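Local coordinates for T9SS C-terminal target domain-containing protein (Bacteroides cellulosilyticus, PDB 5JVK), which probably hydrolyses O-glycosidic bonds, as a family 39 glycoside hydrolase of a gut symbiont, at residues Ile287-Met291 against Val310-Trp316; Tyr361-Arg366 against Leu415-Phe420. One frame throughout, in Å; residues are numbered along the deposited sequence.

How the contacts relate
The two contacts are neighbours in the fold, with centres about 16 Å apart, and both involve the eight-stranded barrel domain. Contact 1 comes first along the chain. It sets the loop after barrel strand 284-287 against the start of helix 312-325. Contact 2 sets the end of helix 350-366 against the turn that leads from helix 403-415 into strand 419-425. That strand is an outermost strand of an antiparallel sheet. Helices 312-325 and 350-366 touch directly: Trp316 NE1 lies 3.1 Å from Ser364 OG, a probable hydrogen bond, and Ile312 CG2 packs 3.7 Å from Leu363 CB. Packing is thus continuous from the barrel's strand-end loop, through two helices, to the antiparallel sheet.

Contact 1. Residues Ile287-Met291 against Val310-Trp316; sequences IHPYM and VNIPTVW
Asn311, whose backbone carbonyl carbon meets the methyl of Met291, has its OD1 gripped by two donors of Thr314. The hydroxyl OG1 is 2.7 Å from Asn311 OD1 and tilted 28° from the carbonyl plane. The amide Thr314 N is 3.0 Å from Asn311 OD1 and nearly in line with the C=O bond, although its own N-H...O angle is only 134°. The bond from Thr314 N makes Asn311 the N-cap of helix 312-325; at the other end of the amide, ND2 bonds Phe298 O.

Across the contact the meeting is apolar, and Met291 carries most of it. Its CG stands beside the backbone N (chi1 -61°), and the chain then runs out extended, which carries CE to the first turn of the helix. There CE touches Ile312 CG1 at 3.9 Å and also lies near Ile312 N. Further back, Met291 CG approaches the carbonyl Val310 O at 3.7 Å. Pro289 meets Trp316 about at a right angle: CG approaches the six-membered ring obliquely, 4.1 Å from Trp316 CH2. Within the helix, Ile312 CG2 sits over one face of the indole, toward its rim. Ile287 CD1 adds a looser touch on Val315 CG1.

Pro289 is the centre of an inverse gamma turn, closed by Tyr290 N to His288 O at 2.8 Å. Tyr290 points away from the helix, and its OH bonds Glu340; His288 ND1 bonds Glu223. The whole is a strand-loop-helix unit of a (beta/alpha)8 barrel, at the C-terminal ends of the barrel strands, where such glycosidases usually place their active site.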
loop_
_atom_site.group_PDB
_atom_site.type_symbol
_atom_site.label_atom_id
_atom_site.label_comp_id
_atom_site.label_asym_id
_atom_site.label_seq_id
_atom_site.Cartn_x
_atom_site.Cartn_y
_atom_site.Cartn_z
ATOM N N ILE A 287 12.291 4.864 -4.756
ATOM C CA ILE A 287 11.621 5.659 -5.790
ATOM C C ILE A 287 10.152 5.891 -5.426
ATOM O O ILE A 287 9.545 5.084 -4.719
ATOM C CB ILE A 287 11.709 4.998 -7.184
ATOM C CG1 ILE A 287 11.179 3.558 -7.165
ATOM C CG2 ILE A 287 13.147 5.022 -7.684
ATOM C CD1 ILE A 287 10.748 3.066 -8.525
ATOM N N HIS A 288 9.594 6.992 -5.925
ATOM C CA HIS A 288 8.180 7.330 -5.765
ATOM C C HIS A 288 7.539 7.432 -7.157
ATOM O O HIS A 288 7.168 8.527 -7.588
ATOM C CB HIS A 288 8.033 8.667 -5.018
ATOM C CG HIS A 288 8.336 8.594 -3.552
ATOM N ND1 HIS A 288 8.074 9.641 -2.698
ATOM C CD2 HIS A 288 8.854 7.606 -2.783
ATOM C CE1 HIS A 288 8.436 9.311 -1.472
ATOM N NE2 HIS A 288 8.908 8.080 -1.495
ATOM N N PRO A 289 7.408 6.299 -7.873
ATOM C CA PRO A 289 7.016 6.352 -9.285
ATOM C C PRO A 289 5.507 6.546 -9.485
ATOM O O PRO A 289 4.810 5.631 -9.927
ATOM C CB PRO A 289 7.482 4.988 -9.802
ATOM C CG PRO A 289 7.220 4.085 -8.647
ATOM C CD PRO A 289 7.570 4.902 -7.425
ATOM N N TYR A 290 5.013 7.738 -9.168
ATOM C CA TYR A 290 3.595 8.053 -9.324
ATOM C C TYR A 290 3.234 8.132 -10.807
ATOM O O TYR A 290 3.868 8.868 -11.561
ATOM C CB TYR A 290 3.237 9.377 -8.635
ATOM C CG TYR A 290 3.097 9.283 -7.131
ATOM C CD1 TYR A 290 1.882 8.927 -6.552
ATOM C CD2 TYR A 290 4.169 9.571 -6.279
ATOM C CE1 TYR A 290 1.734 8.849 -5.175
ATOM C CE2 TYR A 290 4.029 9.496 -4.899
ATOM C CZ TYR A 290 2.807 9.134 -4.354
ATOM O OH TYR A 290 2.640 9.048 -2.990
ATOM N N MET A 291 2.218 7.367 -11.207
ATOM C CA MET A 291 1.708 7.366 -12.579
ATOM C C MET A 291 0.279 7.904 -12.677
ATOM O O MET A 291 -0.323 7.862 -13.752
ATOM C CB MET A 291 1.755 5.946 -13.129
ATOM C CG MET A 291 3.154 5.357 -13.173
ATOM S SD MET A 291 3.126 3.561 -13.129
ATOM C CE MET A 291 4.839 3.237 -12.715
ATOM N N VAL A 310 6.966 5.600 -18.665
ATOM C CA VAL A 310 7.009 5.354 -17.221
ATOM C C VAL A 310 5.786 4.536 -16.817
ATOM O O VAL A 310 4.730 5.090 -16.528
ATOM C CB VAL A 310 7.084 6.666 -16.405
ATOM C CG1 VAL A 310 7.136 6.378 -14.907
ATOM C CG2 VAL A 310 8.297 7.479 -16.831
ATOM N N ASN A 311 5.946 3.214 -16.835
ATOM C CA ASN A 311 4.947 2.273 -16.315
ATOM C C ASN A 311 5.646 1.122 -15.599
ATOM O O ASN A 311 6.865 1.007 -15.674
ATOM C CB ASN A 311 4.014 1.764 -17.427
ATOM C CG ASN A 311 4.752 1.278 -18.668
ATOM O OD1 ASN A 311 5.604 0.390 -18.606
ATOM N ND2 ASN A 311 4.394 1.841 -19.816
ATOM N N ILE A 312 4.885 0.281 -14.902
ATOM C CA ILE A 312 5.474 -0.822 -14.129
ATOM C C ILE A 312 6.215 -1.837 -15.016
ATOM O O ILE A 312 7.331 -2.221 -14.677
ATOM C CB ILE A 312 4.443 -1.522 -13.202
ATOM C CG1 ILE A 312 4.016 -0.563 -12.086
ATOM C CG2 ILE A 312 5.025 -2.800 -12.603
ATOM C CD1 ILE A 312 2.901 -1.076 -11.200
ATOM N N PRO A 313 5.617 -2.264 -16.147
ATOM C CA PRO A 313 6.341 -3.211 -17.015
ATOM C C PRO A 313 7.655 -2.697 -17.635
ATOM O O PRO A 313 8.502 -3.509 -18.008
ATOM C CB PRO A 313 5.319 -3.530 -18.111
ATOM C CG PRO A 313 3.997 -3.272 -17.477
ATOM C CD PRO A 313 4.222 -2.088 -16.589
ATOM N N THR A 314 7.817 -1.379 -17.749
ATOM C CA THR A 314 9.062 -0.783 -18.236
ATOM C C THR A 314 10.019 -0.459 -17.096
ATOM O O THR A 314 11.204 -0.786 -17.171
ATOM C CB THR A 314 8.785 0.512 -19.022
ATOM O OG1 THR A 314 7.888 0.232 -20.101
ATOM C CG2 THR A 314 10.073 1.106 -19.581
ATOM N N VAL A 315 9.504 0.193 -16.056
ATOM C CA VAL A 315 10.329 0.682 -14.943
ATOM C C VAL A 315 10.919 -0.451 -14.086
ATOM O O VAL A 315 12.093 -0.384 -13.710
ATOM C CB VAL A 315 9.541 1.674 -14.048
ATOM C CG1 VAL A 315 10.322 2.044 -12.786
ATOM C CG2 VAL A 315 9.187 2.934 -14.830
ATOM N N TRP A 316 10.119 -1.475 -13.780
ATOM C CA TRP A 316 10.566 -2.549 -12.878
ATOM C C TRP A 316 11.791 -3.303 -13.445
ATOM O O TRP A 316 12.810 -3.390 -12.756
ATOM C CB TRP A 316 9.423 -3.517 -12.487
ATOM C CG TRP A 316 8.690 -3.199 -11.179
ATOM C CD1 TRP A 316 8.441 -4.074 -10.156
ATOM C CD2 TRP A 316 8.116 -1.944 -10.772
ATOM N NE1 TRP A 316 7.754 -3.449 -9.145
ATOM C CE2 TRP A 316 7.538 -2.144 -9.495
ATOM C CE3 TRP A 316 8.032 -0.674 -11.359
ATOM C CZ2 TRP A 316 6.888 -1.121 -8.793
ATOM C CZ3 TRP A 316 7.381 0.349 -10.658
ATOM C CH2 TRP A 316 6.818 0.113 -9.388
#

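Contact 2. Residues Tyr361-Arg366 against Leu415-Phe420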
loop_
_atom_site.group_PDB
_atom_site.type_symbol
_atom_site.label_atom_id
_atom_site.label_comp_id
_atom_site.label_asym_id
_atom_site.label_seq_id
_atom_site.Cartn_x
_atom_site.Cartn_y
_atom_site.Cartn_z
ATOM N N TYR A 361 0.181 -4.381 -7.678
ATOM C CA TYR A 361 0.804 -5.496 -6.958
ATOM C C TYR A 361 0.915 -6.764 -7.809
ATOM O O TYR A 361 1.879 -7.520 -7.668
ATOM C CB TYR A 361 0.082 -5.762 -5.633
ATOM C CG TYR A 361 0.304 -4.653 -4.628
ATOM C CD1 TYR A 361 1.569 -4.422 -4.098
ATOM C CD2 TYR A 361 -0.740 -3.825 -4.217
ATOM C CE1 TYR A 361 1.790 -3.407 -3.182
ATOM C CE2 TYR A 361 -0.530 -2.802 -3.299
ATOM C CZ TYR A 361 0.741 -2.599 -2.783
ATOM O OH TYR A 361 0.974 -1.595 -1.875
ATOM N N LEU A 362 -0.052 -6.978 -8.699
ATOM C CA LEU A 362 0.013 -8.083 -9.657
ATOM C C LEU A 362 1.131 -7.880 -10.679
ATOM O O LEU A 362 1.898 -8.807 -10.943
ATOM C CB LEU A 362 -1.334 -8.280 -10.360
ATOM C CG LEU A 362 -2.449 -8.816 -9.455
ATOM C CD1 LEU A 362 -3.821 -8.568 -10.068
ATOM C CD2 LEU A 362 -2.259 -10.295 -9.155
ATOM N N LEU A 363 1.234 -6.675 -11.238
ATOM C CA LEU A 363 2.337 -6.348 -12.155
ATOM C C LEU A 363 3.700 -6.270 -11.445
ATOM O O LEU A 363 4.720 -6.645 -12.026
ATOM C CB LEU A 363 2.057 -5.047 -12.914
ATOM C CG LEU A 363 0.920 -5.098 -13.940
ATOM C CD1 LEU A 363 0.546 -3.694 -14.393
ATOM C CD2 LEU A 363 1.281 -5.960 -15.142
ATOM N N SER A 364 3.718 -5.788 -10.202
ATOM C CA SER A 364 4.957 -5.736 -9.412
ATOM C C SER A 364 5.543 -7.135 -9.178
ATOM O O SER A 364 6.736 -7.350 -9.387
ATOM C CB SER A 364 4.724 -5.026 -8.078
ATOM O OG SER A 364 5.869 -5.093 -7.247
ATOM N N ARG A 365 4.696 -8.077 -8.768
ATOM C CA ARG A 365 5.108 -9.473 -8.595
ATOM C C ARG A 365 5.508 -10.123 -9.926
ATOM O O ARG A 365 6.450 -10.918 -9.970
ATOM C CB ARG A 365 3.991 -10.283 -7.922
ATOM C CG ARG A 365 4.381 -11.684 -7.453
ATOM C CD ARG A 365 5.308 -11.669 -6.246
ATOM N NE ARG A 365 4.666 -11.109 -5.056
ATOM C CZ ARG A 365 3.787 -11.743 -4.274
ATOM N NH1 ARG A 365 3.396 -12.989 -4.534
ATOM N NH2 ARG A 365 3.281 -11.115 -3.216
ATOM N N ARG A 366 4.795 -9.790 -11.003
ATOM C CA ARG A 366 5.123 -10.293 -12.348
ATOM C C ARG A 366 6.567 -9.976 -12.724
ATOM O O ARG A 366 7.317 -10.868 -13.117
ATOM C CB ARG A 366 4.179 -9.693 -13.389
ATOM C CG ARG A 366 4.361 -10.225 -14.803
ATOM C CD ARG A 366 3.728 -9.286 -15.807
ATOM N NE ARG A 366 3.915 -9.741 -17.180
ATOM C CZ ARG A 366 3.659 -9.015 -18.272
ATOM N NH1 ARG A 366 3.212 -7.760 -18.186
ATOM N NH2 ARG A 366 3.864 -9.553 -19.471
ATOM N N LEU A 415 -2.401 -13.435 -4.209
ATOM C CA LEU A 415 -0.951 -13.348 -4.481
ATOM C C LEU A 415 -0.112 -14.161 -3.504
ATOM O O LEU A 415 0.761 -14.922 -3.918
ATOM C CB LEU A 415 -0.452 -11.893 -4.432
ATOM C CG LEU A 415 -0.529 -11.055 -5.710
ATOM C CD1 LEU A 415 -0.286 -9.585 -5.395
ATOM C CD2 LEU A 415 0.470 -11.551 -6.747
ATOM N N LYS A 416 -0.382 -13.975 -2.213
ATOM C CA LYS A 416 0.417 -14.563 -1.138
ATOM C C LYS A 416 1.913 -14.293 -1.403
ATOM O O LYS A 416 2.296 -13.137 -1.572
ATOM C CB LYS A 416 0.095 -16.058 -0.978
ATOM C CG LYS A 416 -1.357 -16.400 -0.688
ATOM C CD LYS A 416 -1.487 -17.897 -0.434
ATOM C CE LYS A 416 -2.900 -18.315 -0.068
ATOM N NZ LYS A 416 -3.770 -18.435 -1.267
ATOM N N ASN A 417 2.742 -15.338 -1.465
ATOM C CA ASN A 417 4.133 -15.209 -1.872
ATOM C C ASN A 417 4.435 -16.093 -3.078
ATOM O O ASN A 417 5.557 -16.581 -3.239
ATOM C CB ASN A 417 5.023 -15.546 -0.682
ATOM C CG ASN A 417 4.974 -14.474 0.376
ATOM O OD1 ASN A 417 4.405 -14.653 1.451
ATOM N ND2 ASN A 417 5.549 -13.332 0.056
ATOM N N TYR A 418 3.432 -16.267 -3.938
ATOM C CA TYR A 418 3.588 -17.037 -5.170
ATOM C C TYR A 418 4.448 -16.261 -6.169
ATOM O O TYR A 418 4.373 -15.035 -6.235
ATOM C CB TYR A 418 2.220 -17.342 -5.800
ATOM C CG TYR A 418 1.321 -18.263 -4.995
ATOM C CD1 TYR A 418 1.794 -19.480 -4.498
ATOM C CD2 TYR A 418 -0.019 -17.939 -4.767
ATOM C CE1 TYR A 418 0.967 -20.332 -3.776
ATOM C CE2 TYR A 418 -0.854 -18.785 -4.048
ATOM C CZ TYR A 418 -0.358 -19.980 -3.555
ATOM O OH TYR A 418 -1.179 -20.823 -2.839
ATOM N N THR A 419 5.260 -16.983 -6.936
ATOM C CA THR A 419 6.114 -16.374 -7.950
ATOM C C THR A 419 5.453 -16.447 -9.329
ATOM O O THR A 419 4.606 -17.309 -9.588
ATOM C CB THR A 419 7.496 -17.046 -7.993
ATOM O OG1 THR A 419 7.348 -18.446 -8.251
ATOM C CG2 THR A 419 8.220 -16.853 -6.671
ATOM N N PHE A 420 5.858 -15.532 -10.206
ATOM C CA PHE A 420 5.283 -15.421 -11.545
ATOM C C PHE A 420 5.702 -16.600 -12.426
ATOM O O PHE A 420 6.875 -16.962 -12.457
ATOM C CB PHE A 420 5.700 -14.095 -12.187
ATOM C CG PHE A 420 5.300 -13.967 -13.628
ATOM C CD1 PHE A 420 3.966 -13.794 -13.977
ATOM C CD2 PHE A 420 6.258 -14.031 -14.639
ATOM C CE1 PHE A 420 3.594 -13.685 -15.307
ATOM C CE2 PHE A 420 5.891 -13.923 -15.969
ATOM C CZ PHE A 420 4.559 -13.745 -16.302
HETATM O O HOH W 1 7.552 -13.436 -8.990
#
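Arg365 puts its guanidinium among the backbone carbonyls of the turn. NH1 gives a bond to Tyr418 O at 2.8 Å, with an N-H...O angle of 153°. It lies in the carbonyl plane on a lone pair, and Tyr418 O sits at the guanidinium edge. NH2 reaches Lys416 O, also at 2.8 Å, with the donor tilted 27° from that carbonyl plane. NH1 makes weak bonds to Leu415 O and Lys416 O as well.

CG is anti to the backbone N (chi1 -169°), and bends at the next two torsions curl the chain back over Leu415. Leu415 CD2 sits over one guanidinium face, toward its rim, and touches Arg365 CB at 3.9 Å. Its other methyl, CD1, packs on Tyr361 CB.

Beside this, Arg366 lays its CG over the face of the Phe420 ring, 3.7 Å from the centroid, a CH-pi contact. Its guanidinium goes on to Asp426 in a salt bridge. Water 1 bridges Arg365 O and Phe420 N.

Farther out, Asp105 pairs with Arg365 NH2. With an alanine here instead of Arg365, Tyr418 O and Lys416 O would probably lose these donors and Asp105 its charged mate.

Helix 403-415 stops at Leu415, and Lys416 has positive phi. A positive charge among the carbonyls just after the helix probably offsets their partial negative charge, and Asp105 is likely to balance the arginine.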